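Local atomic coordinates of galactofuranose-binding protein YtfQ (Escherichia coli, PDB entry 2VK2), a protein that binds alpha- and beta-galactofuranose in the periplasm and serves as the solute-binding component of the YtfQRT-YjfF ABC transporter. Residues A[245-250]-A[273-278]; A[90-95]-A[102-107]; A[116-121]-A[151-156]; A[130-135]-A[190-195]. All blocks are in the same frame, centred on the assembly; numbering follows the deposited sequence. Where two conformers were deposited one is given.

In the fold
The four contacts sample both lobes of a periplasmic sugar-binding protein and the hinge that joins them. Along the chain, contact 2 closes first, in the lobe built on the sheet that holds strand 103-106. Contacts 3 and 4 alternate their segments in the other lobe, centres about 14 Å apart, with Leu-120 of the one packed on Val-131 and Met-194 of the other. Contact 1 comes last: its segments run between the sheets, touching contact 2 through Thr-273 and contact 3 through Val-245. Contacts 2 and 4 have centres about 29 Å apart; the galactofuranose, touched by contacts 1 and 2, lies between the lobes, and the hinge probably lets them close over it, as in related proteins.

Contact 1: A[245-250]-A[273-278]; sequences VELTPN and TLTKST. With GZL (beta-D-galactofuranose), chain B.
Segments 245-250 and 273-278 run roughly antiparallel, their touching parts 146° apart, and diverge from 5.4 Å between the CA atoms of Val-245 and Thr-278 to 7.2 Å between those of Thr-248 and Thr-275. One direct hydrogen bond joins them, Glu-246 N to Thr-278 O at 2.9 Å. Where the backbones part, water fills in: one molecule donates to Glu-246 O and accepts from Ser-277 OG, another donates to Lys-276 O and accepts from Thr-248 N. Small hydroxyl residues suit such a wetted seam. The methyls still meet, Thr-248 CG2 lying 3.7 Å from Thr-275 CG2. With Thr-248 OG1 anti to its own backbone N (chi1 -178°), the methyl is left facing Thr-275 while the hydroxyl accepts from Asn-250 N, closing an ST turn. Leu-247 sends CD2 to the sugar, 3.4 Å from GZL C6, an apolar wall for a carbon of the ligand. Its carbonyl accepts from Trp-16 NE1, another pocket residue. The two segments are two of the crossings between the lobes, the hinge of this class of binding protein: strand 243-246 leads out of one sheet, strand 272-274 out of the other, and Val-245 packs against helix 109-124 on Leu-115 and Ile-116.

Contact 2: A[90-95]-A[102-107]; sequences DRSIDV and MTTVTA. With GZL (beta-D-galactofuranose), chain B.
Asp-90 meets strand 103-106 through its backbone: its N donates to Val-105 O at 2.7 Å and brings the CA atoms of Asp-90 and Thr-106 to 4.5 Å. At this tight end the chain turns with a positive phi (68°), and the Asp-90 side chain leaves the strand for the sugar. Its OD1 accepts from GZL O5 at 2.7 Å, its carbonyl O from GZL O6, and OD2 is held by a salt bridge to Arg-17. Arg-91 follows with an extended chain from CG to NE, which carries the guanidinium edge to the ligand: NE donates to GZL O5 at 2.9 Å and NH2 to GZL O4 at 3.0 Å. GZL O5 donates to the Asp-90 carboxylate and accepts from the Arg-91 guanidinium, so both roles of the hydroxyl are used. A water between Asp-90 O, Ala-107 N and GZL O6 joins strand end, loop and sugar. The loop leaves the C-terminal end of strand 86-89, the usual place for ligand-binding residues in a parallel alpha/beta lobe of a periplasmic binding protein. Farther along, the segments separate and the fit slackens. Ser-92 OG touches the Thr-104 methyl CG2 at 3.5 Å; Arg-91 O, buried here, faces the same CG2 at 3.7 Å and has no hydrogen-bond partner. Water links other polar atoms: one molecule joins Ser-92 OG with Thr-106 OG1, another Ile-93 N with Thr-104 OG1.

Contact 3: A[116-121]-A[151-156]; sequences IGDWLV and AEAIKN
Ala-153 sets its methyl against the backbone of Gly-117, CB lying 3.7 Å from Gly-117 CA, on the flank of helix 109-124. The two CA atoms are 5.0 Å apart, a close approach: Gly-117 has no side chain on the side facing Ala-153, which leaves room for the alanine methyl against its CA. The smallest residues on both sides therefore let helix 141-153 end right against its neighbour. Asp-118 reaches across the same methyl from the next position, with OD1 3.4 Å from Ala-153 CB, while its OD2 forms a salt bridge with Lys-114 one turn earlier. One turn on from Gly-117, Val-121 lays CG2 over the end of helix 141-153, 3.6 Å from Ala-153 O and 4.3 Å from Ile-154 CG2. Apolar Val-121 and Ile-154 suit this place, since both also pack on Ile-160 of strand 160-167, where the helices lie against the sheet. Alongside the methyl contact, a water donates to Asp-118 OD1 at 2.6 Å and to Ala-153 O at 2.7 Å, bridging two acceptors that could not bond each other. The chemistry is thus divided: the Ala-153 methyl touches Gly-117 and the Asp-118 carboxylate, Val-121 touches Ala-153 O and Ile-154, and the polar link between the segments runs through one water.

Contact 4: A[130-135]-A[190-195]; sequences NVVELQ and KNICMV
Val-131 lies opposite Met-194 and Val-132 opposite Val-195 in parallel register, and the backbone hydrogen bonds run to the residues either side of Val-131. Val-132 N donates to Met-194 O at 2.9 Å, and the same oxygen receives a CA-H contact from Val-131 CA. Asn-130 O is gripped twice, by Cys-193 N at 2.8 Å in the carbonyl plane and by Met-194 N at 3.2 Å, tilted from it, as the chain swings into the strand. Among the side chains, Asn-130 ND2 donates to Asn-191 O at 3.0 Å, the acceptor lying in the plane of the Asn-130 amide. The two amides cross with planes 82° apart, and a water accepts from Asn-130 ND2; Asn-191 ND2 has its main partner in Glu-186. Asparagine suits this strand entrance, since its short amide reaches the backbone carbonyl of Asn-191 in the loop before the strand. Apolar contacts fill both faces. On one, Val-131 and Met-194 lie side by side, CG1 to SD 3.9 Å, against Leu-120 of helix 109-124; the bend of Met-194 at chi2 (-101°) turns the sulfur along the valine. On the other, Val-132 CG1 meets Ile-192 CD1 at 3.8 Å, crossing it at about a right angle; Leu-134 CD1 packs on Val-195 CG2, and Leu-134 and Val-132 also touch helix 172-185. Covalently, Cys-193 is tied to Cys-129, just ahead of Asn-130, by a disulfide that fastens the strand starts together. Parallel strands clad by helices on both faces build the alpha/beta lobes of periplasmic sugar-binding proteins, a layout shared with other alpha/beta folds.

Contact 1: A[245-250]-A[273-278]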
loop_
_atom_site.group_PDB
_atom_site.type_symbol
_atom_site.label_atom_id
_atom_site.label_comp_id
_atom_site.label_asym_id
_atom_site.label_seq_id
_atom_site.Cartn_x
_atom_site.Cartn_y
_atom_site.Cartn_z
ATOM N N VAL A 245 -2.838 -8.469 -5.788
ATOM C CA VAL A 245 -3.825 -7.470 -6.172
ATOM C C VAL A 245 -3.107 -6.208 -6.635
ATOM O O VAL A 245 -2.283 -5.654 -5.909
ATOM C CB VAL A 245 -4.760 -7.134 -4.994
ATOM C CG1 VAL A 245 -5.719 -6.020 -5.377
ATOM C CG2 VAL A 245 -5.531 -8.375 -4.564
ATOM N N GLU A 246 -3.430 -5.752 -7.841
ATOM C CA GLU A 246 -2.824 -4.547 -8.392
ATOM C C GLU A 246 -3.304 -3.291 -7.673
ATOM O O GLU A 246 -4.496 -3.136 -7.412
ATOM C CB GLU A 246 -3.159 -4.423 -9.877
ATOM C CG GLU A 246 -2.519 -3.231 -10.560
ATOM C CD GLU A 246 -3.099 -2.971 -11.934
ATOM O OE1 GLU A 246 -2.457 -3.356 -12.928
ATOM O OE2 GLU A 246 -4.199 -2.383 -12.019
ATOM N N LEU A 247 -2.361 -2.397 -7.387
ATOM C CA LEU A 247 -2.637 -1.070 -6.850
ATOM C C LEU A 247 -1.973 -0.056 -7.768
ATOM O O LEU A 247 -0.759 -0.097 -7.956
ATOM C CB LEU A 247 -2.054 -0.943 -5.445
ATOM C CG LEU A 247 -2.147 0.436 -4.782
ATOM C CD1 LEU A 247 -3.594 0.787 -4.475
ATOM C CD2 LEU A 247 -1.304 0.462 -3.527
ATOM N N THR A 248 -2.750 0.857 -8.343
ATOM C CA THR A 248 -2.158 1.851 -9.237
ATOM C C THR A 248 -1.157 2.727 -8.485
ATOM O O THR A 248 -1.452 3.201 -7.392
ATOM C CB THR A 248 -3.205 2.747 -9.926
ATOM O OG1 THR A 248 -2.532 3.651 -10.810
ATOM C CG2 THR A 248 -4.019 3.544 -8.913
ATOM N N PRO A 249 0.052 2.916 -9.045
ATOM C CA PRO A 249 0.941 3.926 -8.480
ATOM C C PRO A 249 0.466 5.360 -8.720
ATOM O O PRO A 249 0.974 6.275 -8.079
ATOM C CB PRO A 249 2.273 3.681 -9.209
ATOM C CG PRO A 249 2.142 2.339 -9.832
ATOM C CD PRO A 249 0.699 2.187 -10.149
ATOM N N ASN A 250 -0.493 5.556 -9.625
ATOM C CA ASN A 250 -0.956 6.898 -9.962
ATOM C C ASN A 250 -2.024 7.408 -8.997
ATOM O O ASN A 250 -3.202 7.548 -9.341
ATOM C CB ASN A 250 -1.456 6.957 -11.407
ATOM C CG ASN A 250 -1.630 8.380 -11.901
ATOM O OD1 ASN A 250 -1.354 9.341 -11.178
ATOM N ND2 ASN A 250 -2.091 8.525 -13.136
ATOM N N THR A 273 -11.959 9.260 -3.167
ATOM C CA THR A 273 -11.681 9.028 -4.578
ATOM C C THR A 273 -11.034 7.652 -4.720
ATOM O O THR A 273 -9.843 7.488 -4.467
ATOM C CB THR A 273 -10.752 10.123 -5.132
ATOM O OG1 THR A 273 -11.327 11.412 -4.872
ATOM C CG2 THR A 273 -10.542 9.955 -6.631
ATOM N N LEU A 274 -11.830 6.660 -5.105
ATOM C CA LEU A 274 -11.359 5.275 -5.150
ATOM C C LEU A 274 -10.663 4.924 -6.458
ATOM O O LEU A 274 -11.099 5.327 -7.536
ATOM C CB LEU A 274 -12.511 4.294 -4.916
ATOM C CG LEU A 274 -13.063 4.203 -3.494
ATOM C CD1 LEU A 274 -14.231 3.232 -3.451
ATOM C CD2 LEU A 274 -11.987 3.779 -2.507
ATOM N N THR A 275 -9.577 4.167 -6.341
ATOM C CA THR A 275 -8.911 3.564 -7.495
ATOM C C THR A 275 -9.355 2.104 -7.610
ATOM O O THR A 275 -9.921 1.548 -6.666
ATOM C CB THR A 275 -7.383 3.641 -7.360
ATOM O OG1 THR A 275 -6.962 2.922 -6.195
ATOM C CG2 THR A 275 -6.929 5.094 -7.239
ATOM N N LYS A 276 -9.100 1.493 -8.766
ATOM C CA LYS A 276 -9.579 0.142 -9.069
ATOM C C LYS A 276 -8.618 -0.942 -8.577
ATOM O O LYS A 276 -7.407 -0.833 -8.763
ATOM C CB LYS A 276 -9.792 -0.010 -10.581
ATOM C CG LYS A 276 -10.313 -1.382 -11.011
ATOM C CD LYS A 276 -10.631 -1.444 -12.503
ATOM C CE LYS A 276 -11.880 -0.650 -12.868
ATOM N NZ LYS A 276 -13.084 -1.080 -12.105
ATOM N N SER A 277 -9.178 -1.992 -7.974
ATOM C CA SER A 277 -8.409 -3.154 -7.514
ATOM C C SER A 277 -8.735 -4.384 -8.354
ATOM O O SER A 277 -9.904 -4.687 -8.581
ATOM C CB SER A 277 -8.733 -3.463 -6.053
ATOM O OG SER A 277 -8.425 -2.367 -5.214
ATOM N N THR A 278 -7.697 -5.097 -8.792
ATOM C CA THR A 278 -7.861 -6.301 -9.606
ATOM C C THR A 278 -6.907 -7.394 -9.140
ATOM O O THR A 278 -5.716 -7.144 -8.967
ATOM C CB THR A 278 -7.579 -6.011 -11.092
ATOM O OG1 THR A 278 -8.349 -4.879 -11.516
ATOM C CG2 THR A 278 -7.924 -7.220 -11.956
HETATM C C6 GZL B . -0.766 1.615 -0.349
HETATM C C5 GZL B . 0.127 1.840 0.636
HETATM C C4 GZL B . 1.275 0.905 0.967
HETATM C C3 GZL B . 1.713 -0.169 0.010
HETATM C C2 GZL B . 3.035 -0.171 -0.101
HETATM O O6 GZL B . -1.772 2.462 -0.585
HETATM O O5 GZL B . -0.041 2.897 1.438
HETATM O O4 GZL B . 2.477 1.656 1.183
HETATM O O3 GZL B . 0.869 -1.028 -0.550
HETATM C C1 GZL B . 3.617 0.968 0.656
HETATM O O2 GZL B . 3.810 -1.009 -0.791
HETATM O O1 GZL B . 4.455 0.525 1.718
HETATM O O HOH W 1 -5.807 -1.835 -5.397
HETATM O O HOH W 2 -6.379 -2.805 -10.480
HETATM O O HOH W 3 -5.682 0.271 -10.638
HETATM O O HOH W 4 -5.776 0.511 -7.111
#

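Contact 2: A[90-95]-A[102-107]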
loop_
_atom_site.group_PDB
_atom_site.type_symbol
_atom_site.label_atom_id
_atom_site.label_comp_id
_atom_site.label_asym_id
_atom_site.label_seq_id
_atom_site.Cartn_x
_atom_site.Cartn_y
_atom_site.Cartn_z
ATOM N N ASP A 90 -3.173 7.614 -0.872
ATOM C CA ASP A 90 -2.834 6.179 -0.676
ATOM C C ASP A 90 -2.992 5.589 0.734
ATOM O O ASP A 90 -3.150 4.415 0.863
ATOM C CB ASP A 90 -1.466 5.838 -1.338
ATOM C CG ASP A 90 -0.263 6.098 -0.460
ATOM O OD1 ASP A 90 -0.114 5.495 0.570
ATOM O OD2 ASP A 90 0.599 6.874 -0.869
ATOM N N ARG A 91 -3.002 6.441 1.742
ATOM C CA ARG A 91 -3.481 6.065 3.122
ATOM C C ARG A 91 -4.471 7.118 3.614
ATOM O O ARG A 91 -4.478 8.197 3.142
ATOM C CB ARG A 91 -2.313 5.948 4.095
ATOM C CG ARG A 91 -1.239 4.903 3.617
ATOM C CD ARG A 91 -0.221 4.632 4.682
ATOM N NE ARG A 91 0.807 3.682 4.105
ATOM C CZ ARG A 91 1.986 3.444 4.631
ATOM N NH1 ARG A 91 2.358 3.912 5.796
ATOM N NH2 ARG A 91 2.854 2.696 3.984
ATOM N N SER A 92 -5.242 6.673 4.591
ATOM C CA SER A 92 -6.318 7.489 5.137
ATOM C C SER A 92 -6.023 7.906 6.572
ATOM O O SER A 92 -5.137 7.360 7.228
ATOM C CB SER A 92 -7.632 6.711 5.089
ATOM O OG SER A 92 -8.026 6.437 3.755
ATOM N N ILE A 93 -6.779 8.888 7.052
ATOM C CA ILE A 93 -6.671 9.329 8.437
ATOM C C ILE A 93 -8.001 9.144 9.149
ATOM O O ILE A 93 -9.056 9.050 8.517
ATOM C CB ILE A 93 -6.181 10.798 8.548
ATOM C CG1 ILE A 93 -7.220 11.780 7.998
ATOM C CG2 ILE A 93 -4.844 10.961 7.826
ATOM C CD1 ILE A 93 -6.802 13.235 8.136
ATOM N N ASP A 94 -7.914 9.075 10.472
ATOM C CA ASP A 94 -9.086 8.951 11.323
ATOM C C ASP A 94 -9.276 10.269 12.068
ATOM O O ASP A 94 -8.631 10.515 13.084
ATOM C CB ASP A 94 -8.908 7.784 12.299
ATOM C CG ASP A 94 -10.168 7.472 13.090
ATOM O OD1 ASP A 94 -11.279 7.826 12.640
ATOM O OD2 ASP A 94 -10.044 6.856 14.170
ATOM N N VAL A 95 -10.141 11.121 11.528
ATOM C CA VAL A 95 -10.480 12.396 12.161
ATOM C C VAL A 95 -11.991 12.558 12.166
ATOM O O VAL A 95 -12.680 12.075 11.265
ATOM C CB VAL A 95 -9.843 13.606 11.438
ATOM C CG1 VAL A 95 -8.325 13.526 11.489
ATOM C CG2 VAL A 95 -10.337 13.707 9.997
ATOM N N MET A 102 -9.449 17.720 1.627
ATOM C CA MET A 102 -10.318 17.774 0.455
ATOM C C MET A 102 -10.837 16.394 0.076
ATOM O O MET A 102 -12.044 16.177 -0.020
ATOM C CB MET A 102 -9.558 18.371 -0.731
ATOM C CG MET A 102 -9.097 19.799 -0.510
ATOM S SD MET A 102 -10.450 20.979 -0.584
ATOM C CE MET A 102 -10.612 21.144 -2.360
ATOM N N THR A 103 -9.914 15.465 -0.148
ATOM C CA THR A 103 -10.267 14.108 -0.531
ATOM C C THR A 103 -9.137 13.168 -0.158
ATOM O O THR A 103 -8.020 13.613 0.122
ATOM C CB THR A 103 -10.543 14.005 -2.053
ATOM O OG1 THR A 103 -11.136 12.737 -2.356
ATOM C CG2 THR A 103 -9.256 14.157 -2.859
ATOM N N THR A 104 -9.451 11.877 -0.129
ATOM C CA THR A 104 -8.447 10.823 -0.049
ATOM C C THR A 104 -8.493 10.038 -1.352
ATOM O O THR A 104 -9.545 9.518 -1.723
ATOM C CB THR A 104 -8.713 9.856 1.119
ATOM O OG1 THR A 104 -8.838 10.596 2.338
ATOM C CG2 THR A 104 -7.576 8.851 1.264
ATOM N N VAL A 105 -7.364 9.986 -2.054
ATOM C CA VAL A 105 -7.225 9.139 -3.234
ATOM C C VAL A 105 -6.605 7.830 -2.777
ATOM O O VAL A 105 -5.505 7.820 -2.229
ATOM C CB VAL A 105 -6.330 9.783 -4.304
ATOM C CG1 VAL A 105 -6.280 8.900 -5.551
ATOM C CG2 VAL A 105 -6.833 11.177 -4.651
ATOM N N THR A 106 -7.311 6.724 -2.977
ATOM C CA THR A 106 -6.898 5.465 -2.380
ATOM C C THR A 106 -7.651 4.306 -3.004
ATOM O O THR A 106 -8.714 4.490 -3.585
ATOM C CB THR A 106 -7.158 5.491 -0.846
ATOM O OG1 THR A 106 -6.720 4.266 -0.244
ATOM C CG2 THR A 106 -8.640 5.704 -0.548
ATOM N N ALA A 107 -7.082 3.111 -2.899
ATOM C CA ALA A 107 -7.839 1.899 -3.164
ATOM C C ALA A 107 -8.788 1.634 -1.998
ATOM O O ALA A 107 -8.665 2.231 -0.921
ATOM C CB ALA A 107 -6.904 0.720 -3.357
HETATM C C6 GZL B . -0.766 1.615 -0.349
HETATM C C5 GZL B . 0.127 1.840 0.636
HETATM C C4 GZL B . 1.275 0.905 0.967
HETATM C C3 GZL B . 1.713 -0.169 0.010
HETATM C C2 GZL B . 3.035 -0.171 -0.101
HETATM O O6 GZL B . -1.772 2.462 -0.585
HETATM O O5 GZL B . -0.041 2.897 1.438
HETATM O O4 GZL B . 2.477 1.656 1.183
HETATM O O3 GZL B . 0.869 -1.028 -0.550
HETATM C C1 GZL B . 3.617 0.968 0.656
HETATM O O2 GZL B . 3.810 -1.009 -0.791
HETATM O O1 GZL B . 4.455 0.525 1.718
HETATM O O HOH W 5 -4.615 2.606 -1.260
HETATM O O HOH W 6 -6.542 4.591 2.533
HETATM O O HOH W 7 -8.812 9.815 5.130
#

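Contact 3: A[116-121]-A[151-156]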
loop_
_atom_site.group_PDB
_atom_site.type_symbol
_atom_site.label_atom_id
_atom_site.label_comp_id
_atom_site.label_asym_id
_atom_site.label_seq_id
_atom_site.Cartn_x
_atom_site.Cartn_y
_atom_site.Cartn_z
ATOM N N ILE A 116 -7.707 -11.314 -1.839
ATOM C CA ILE A 116 -6.729 -12.358 -1.518
ATOM C C ILE A 116 -7.363 -13.468 -0.674
ATOM O O ILE A 116 -7.122 -14.652 -0.923
ATOM C CB ILE A 116 -5.492 -11.779 -0.788
ATOM C CG1 ILE A 116 -4.703 -10.838 -1.711
ATOM C CG2 ILE A 116 -4.590 -12.901 -0.274
ATOM C CD1 ILE A 116 -4.090 -11.522 -2.935
ATOM N N GLY A 117 -8.175 -13.089 0.310
ATOM C CA GLY A 117 -8.862 -14.063 1.153
ATOM C C GLY A 117 -9.807 -14.961 0.375
ATOM O O GLY A 117 -9.801 -16.182 0.554
ATOM N N ASP A 118 -10.614 -14.359 -0.497
ATOM C CA ASP A 118 -11.541 -15.110 -1.349
ATOM C C ASP A 118 -10.773 -16.081 -2.248
ATOM O O ASP A 118 -11.174 -17.237 -2.420
ATOM C CB ASP A 118 -12.373 -14.169 -2.232
ATOM C CG ASP A 118 -13.416 -13.380 -1.456
ATOM O OD1 ASP A 118 -13.677 -13.690 -0.274
ATOM O OD2 ASP A 118 -13.987 -12.441 -2.051
ATOM N N TRP A 119 -9.668 -15.606 -2.816
ATOM C CA TRP A 119 -8.819 -16.450 -3.647
ATOM C C TRP A 119 -8.320 -17.657 -2.851
ATOM O O TRP A 119 -8.379 -18.791 -3.333
ATOM C CB TRP A 119 -7.634 -15.659 -4.218
ATOM C CG TRP A 119 -6.593 -16.572 -4.768
ATOM C CD1 TRP A 119 -6.597 -17.177 -5.988
ATOM C CD2 TRP A 119 -5.420 -17.035 -4.092
ATOM N NE1 TRP A 119 -5.491 -17.978 -6.120
ATOM C CE2 TRP A 119 -4.750 -17.908 -4.972
ATOM C CE3 TRP A 119 -4.865 -16.789 -2.832
ATOM C CZ2 TRP A 119 -3.553 -18.536 -4.629
ATOM C CZ3 TRP A 119 -3.677 -17.411 -2.494
ATOM C CH2 TRP A 119 -3.033 -18.275 -3.391
ATOM N N LEU A 120 -7.839 -17.413 -1.635
ATOM C CA LEU A 120 -7.293 -18.478 -0.794
ATOM C C LEU A 120 -8.343 -19.523 -0.430
ATOM O O LEU A 120 -8.067 -20.722 -0.474
ATOM C CB LEU A 120 -6.674 -17.898 0.481
ATOM C CG LEU A 120 -6.010 -18.918 1.411
ATOM C CD1 LEU A 120 -4.799 -19.564 0.742
ATOM C CD2 LEU A 120 -5.615 -18.259 2.720
ATOM N N VAL A 121 -9.542 -19.070 -0.076
ATOM C CA VAL A 121 -10.637 -19.980 0.256
ATOM C C VAL A 121 -10.886 -20.957 -0.894
ATOM O O VAL A 121 -11.007 -22.166 -0.675
ATOM C CB VAL A 121 -11.937 -19.208 0.589
ATOM C CG1 VAL A 121 -13.120 -20.163 0.714
ATOM C CG2 VAL A 121 -11.767 -18.411 1.871
ATOM N N ALA A 151 -9.309 -11.162 6.914
ATOM C CA ALA A 151 -9.945 -11.826 8.053
ATOM C C ALA A 151 -11.421 -12.117 7.797
ATOM O O ALA A 151 -11.912 -13.210 8.097
ATOM C CB ALA A 151 -9.788 -10.979 9.312
ATOM N N GLU A 152 -12.127 -11.141 7.237
ATOM C CA GLU A 152 -13.547 -11.308 6.935
ATOM C C GLU A 152 -13.767 -12.351 5.843
ATOM O O GLU A 152 -14.686 -13.160 5.936
ATOM C CB GLU A 152 -14.176 -9.976 6.522
ATOM C CG GLU A 152 -14.259 -8.946 7.644
ATOM C CD GLU A 152 -15.202 -9.342 8.767
ATOM O OE1 GLU A 152 -16.150 -10.117 8.524
ATOM O OE2 GLU A 152 -14.994 -8.864 9.903
ATOM N N ALA A 153 -12.909 -12.344 4.824
ATOM C CA ALA A 153 -13.035 -13.272 3.698
ATOM C C ALA A 153 -12.854 -14.738 4.093
ATOM O O ALA A 153 -13.458 -15.614 3.477
ATOM C CB ALA A 153 -12.051 -12.904 2.596
ATOM N N ILE A 154 -12.038 -15.005 5.109
ATOM C CA ILE A 154 -11.769 -16.388 5.531
ATOM C C ILE A 154 -12.647 -16.860 6.693
ATOM O O ILE A 154 -12.532 -18.009 7.124
ATOM C CB ILE A 154 -10.274 -16.603 5.901
ATOM C CG1 ILE A 154 -9.887 -15.830 7.172
ATOM C CG2 ILE A 154 -9.379 -16.212 4.732
ATOM C CD1 ILE A 154 -8.545 -16.236 7.741
ATOM N N LYS A 155 -13.534 -15.994 7.182
ATOM C CA LYS A 155 -14.296 -16.274 8.408
ATOM C C LYS A 155 -15.152 -17.541 8.318
ATOM O O LYS A 155 -15.244 -18.296 9.289
ATOM C CB LYS A 155 -15.181 -15.079 8.779
ATOM C CG LYS A 155 -15.554 -15.017 10.255
ATOM C CD LYS A 155 -14.414 -14.457 11.097
ATOM C CE LYS A 155 -14.769 -14.429 12.575
ATOM N NZ LYS A 155 -14.936 -15.796 13.138
ATOM N N ASN A 156 -15.769 -17.773 7.162
ATOM C CA ASN A 156 -16.610 -18.956 6.957
ATOM C C ASN A 156 -15.827 -20.173 6.441
ATOM O O ASN A 156 -16.421 -21.153 5.990
ATOM C CB ASN A 156 -17.766 -18.630 6.002
ATOM C CG ASN A 156 -18.913 -19.633 6.098
ATOM O OD1 ASN A 156 -19.285 -20.067 7.189
ATOM N ND2 ASN A 156 -19.474 -20.005 4.954
HETATM O O HOH W 8 -14.341 -15.892 0.930
#

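Contact 4: A[130-135]-A[190-195]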
loop_
_atom_site.group_PDB
_atom_site.type_symbol
_atom_site.label_atom_id
_atom_site.label_comp_id
_atom_site.label_asym_id
_atom_site.label_seq_id
_atom_site.Cartn_x
_atom_site.Cartn_y
_atom_site.Cartn_z
ATOM N N ASN A 130 -2.832 -23.306 7.470
ATOM C CA ASN A 130 -2.278 -22.329 8.404
ATOM C C ASN A 130 -1.637 -21.176 7.669
ATOM O O ASN A 130 -0.738 -21.365 6.864
ATOM C CB ASN A 130 -1.225 -22.974 9.293
ATOM C CG ASN A 130 -1.842 -23.947 10.323
ATOM O OD1 ASN A 130 -2.965 -23.900 10.634
ATOM N ND2 ASN A 130 -1.022 -24.806 10.809
ATOM N N VAL A 131 -2.128 -19.981 7.998
ATOM C CA VAL A 131 -1.659 -18.746 7.394
ATOM C C VAL A 131 -0.738 -18.004 8.354
ATOM O O VAL A 131 -1.005 -17.932 9.553
ATOM C CB VAL A 131 -2.851 -17.833 7.028
ATOM C CG1 VAL A 131 -2.367 -16.478 6.519
ATOM C CG2 VAL A 131 -3.734 -18.511 5.993
ATOM N N VAL A 132 0.355 -17.468 7.826
ATOM C CA VAL A 132 1.157 -16.497 8.556
ATOM C C VAL A 132 1.009 -15.153 7.847
ATOM O O VAL A 132 1.030 -15.084 6.612
ATOM C CB VAL A 132 2.638 -16.927 8.693
ATOM C CG1 VAL A 132 2.732 -18.256 9.438
ATOM C CG2 VAL A 132 3.333 -17.016 7.335
ATOM N N GLU A 133 0.818 -14.095 8.632
ATOM C CA GLU A 133 0.522 -12.774 8.096
ATOM C C GLU A 133 1.667 -11.807 8.348
ATOM O O GLU A 133 2.107 -11.641 9.485
ATOM C CB GLU A 133 -0.769 -12.235 8.721
ATOM C CG GLU A 133 -1.168 -10.835 8.241
ATOM C CD GLU A 133 -2.459 -10.350 8.861
ATOM O OE1 GLU A 133 -2.679 -10.618 10.062
ATOM O OE2 GLU A 133 -3.248 -9.693 8.152
ATOM N N LEU A 134 2.140 -11.177 7.277
ATOM C CA LEU A 134 3.099 -10.091 7.369
ATOM C C LEU A 134 2.321 -8.793 7.207
ATOM O O LEU A 134 1.905 -8.436 6.104
ATOM C CB LEU A 134 4.174 -10.223 6.288
ATOM C CG LEU A 134 5.053 -11.472 6.410
ATOM C CD1 LEU A 134 5.924 -11.651 5.173
ATOM C CD2 LEU A 134 5.911 -11.406 7.662
ATOM N N GLN A 135 2.097 -8.097 8.319
ATOM C CA GLN A 135 1.331 -6.858 8.295
ATOM C C GLN A 135 2.177 -5.689 7.834
ATOM O O GLN A 135 3.398 -5.705 7.943
ATOM C CB GLN A 135 0.782 -6.516 9.682
ATOM C CG GLN A 135 -0.117 -7.562 10.298
ATOM C CD GLN A 135 -0.757 -7.067 11.582
ATOM O OE1 GLN A 135 -1.084 -5.883 11.712
ATOM N NE2 GLN A 135 -0.940 -7.969 12.536
ATOM N N LYS A 190 7.187 -26.203 7.958
ATOM C CA LYS A 190 6.315 -27.316 7.558
ATOM C C LYS A 190 4.869 -27.157 8.030
ATOM O O LYS A 190 3.958 -27.726 7.427
ATOM C CB LYS A 190 6.873 -28.654 8.054
ATOM C CG LYS A 190 8.178 -29.060 7.387
ATOM C CD LYS A 190 8.643 -30.431 7.853
ATOM N N ASN A 191 4.660 -26.385 9.095
ATOM C CA ASN A 191 3.316 -26.129 9.609
ATOM C C ASN A 191 2.678 -24.866 9.013
ATOM O O ASN A 191 1.651 -24.401 9.506
ATOM C CB ASN A 191 3.352 -26.032 11.141
ATOM C CG ASN A 191 1.977 -26.163 11.773
ATOM O OD1 ASN A 191 1.168 -27.001 11.368
ATOM N ND2 ASN A 191 1.709 -25.337 12.779
ATOM N N ILE A 192 3.277 -24.324 7.952
ATOM C CA ILE A 192 2.752 -23.144 7.264
ATOM C C ILE A 192 2.249 -23.533 5.875
ATOM O O ILE A 192 2.967 -24.188 5.119
ATOM C CB ILE A 192 3.834 -22.057 7.109
ATOM C CG1 ILE A 192 4.383 -21.642 8.479
ATOM C CG2 ILE A 192 3.269 -20.844 6.367
ATOM C CD1 ILE A 192 5.531 -20.658 8.406
ATOM N N CYS A 193 1.022 -23.124 5.554
ATOM C CA CYS A 193 0.400 -23.369 4.247
ATOM C C CYS A 193 0.522 -22.158 3.318
ATOM O O CYS A 193 0.697 -22.315 2.109
ATOM C CB CYS A 193 -1.079 -23.749 4.440
ATOM S SG CYS A 193 -2.217 -23.440 3.047
ATOM N N MET A 194 0.436 -20.956 3.882
ATOM C CA MET A 194 0.367 -19.741 3.083
ATOM C C MET A 194 0.866 -18.535 3.871
ATOM O O MET A 194 0.642 -18.435 5.081
ATOM C CB MET A 194 -1.081 -19.527 2.632
ATOM C CG MET A 194 -1.323 -18.307 1.760
ATOM S SD MET A 194 -2.038 -16.932 2.682
ATOM C CE MET A 194 -2.404 -15.803 1.338
ATOM N N VAL A 195 1.558 -17.635 3.179
ATOM C CA VAL A 195 1.905 -16.333 3.738
ATOM C C VAL A 195 1.069 -15.261 3.052
ATOM O O VAL A 195 1.016 -15.192 1.822
ATOM C CB VAL A 195 3.424 -16.008 3.638
ATOM C CG1 VAL A 195 3.946 -16.166 2.209
ATOM C CG2 VAL A 195 3.709 -14.601 4.168
HETATM O O HOH W 9 -1.448 -26.231 13.303
#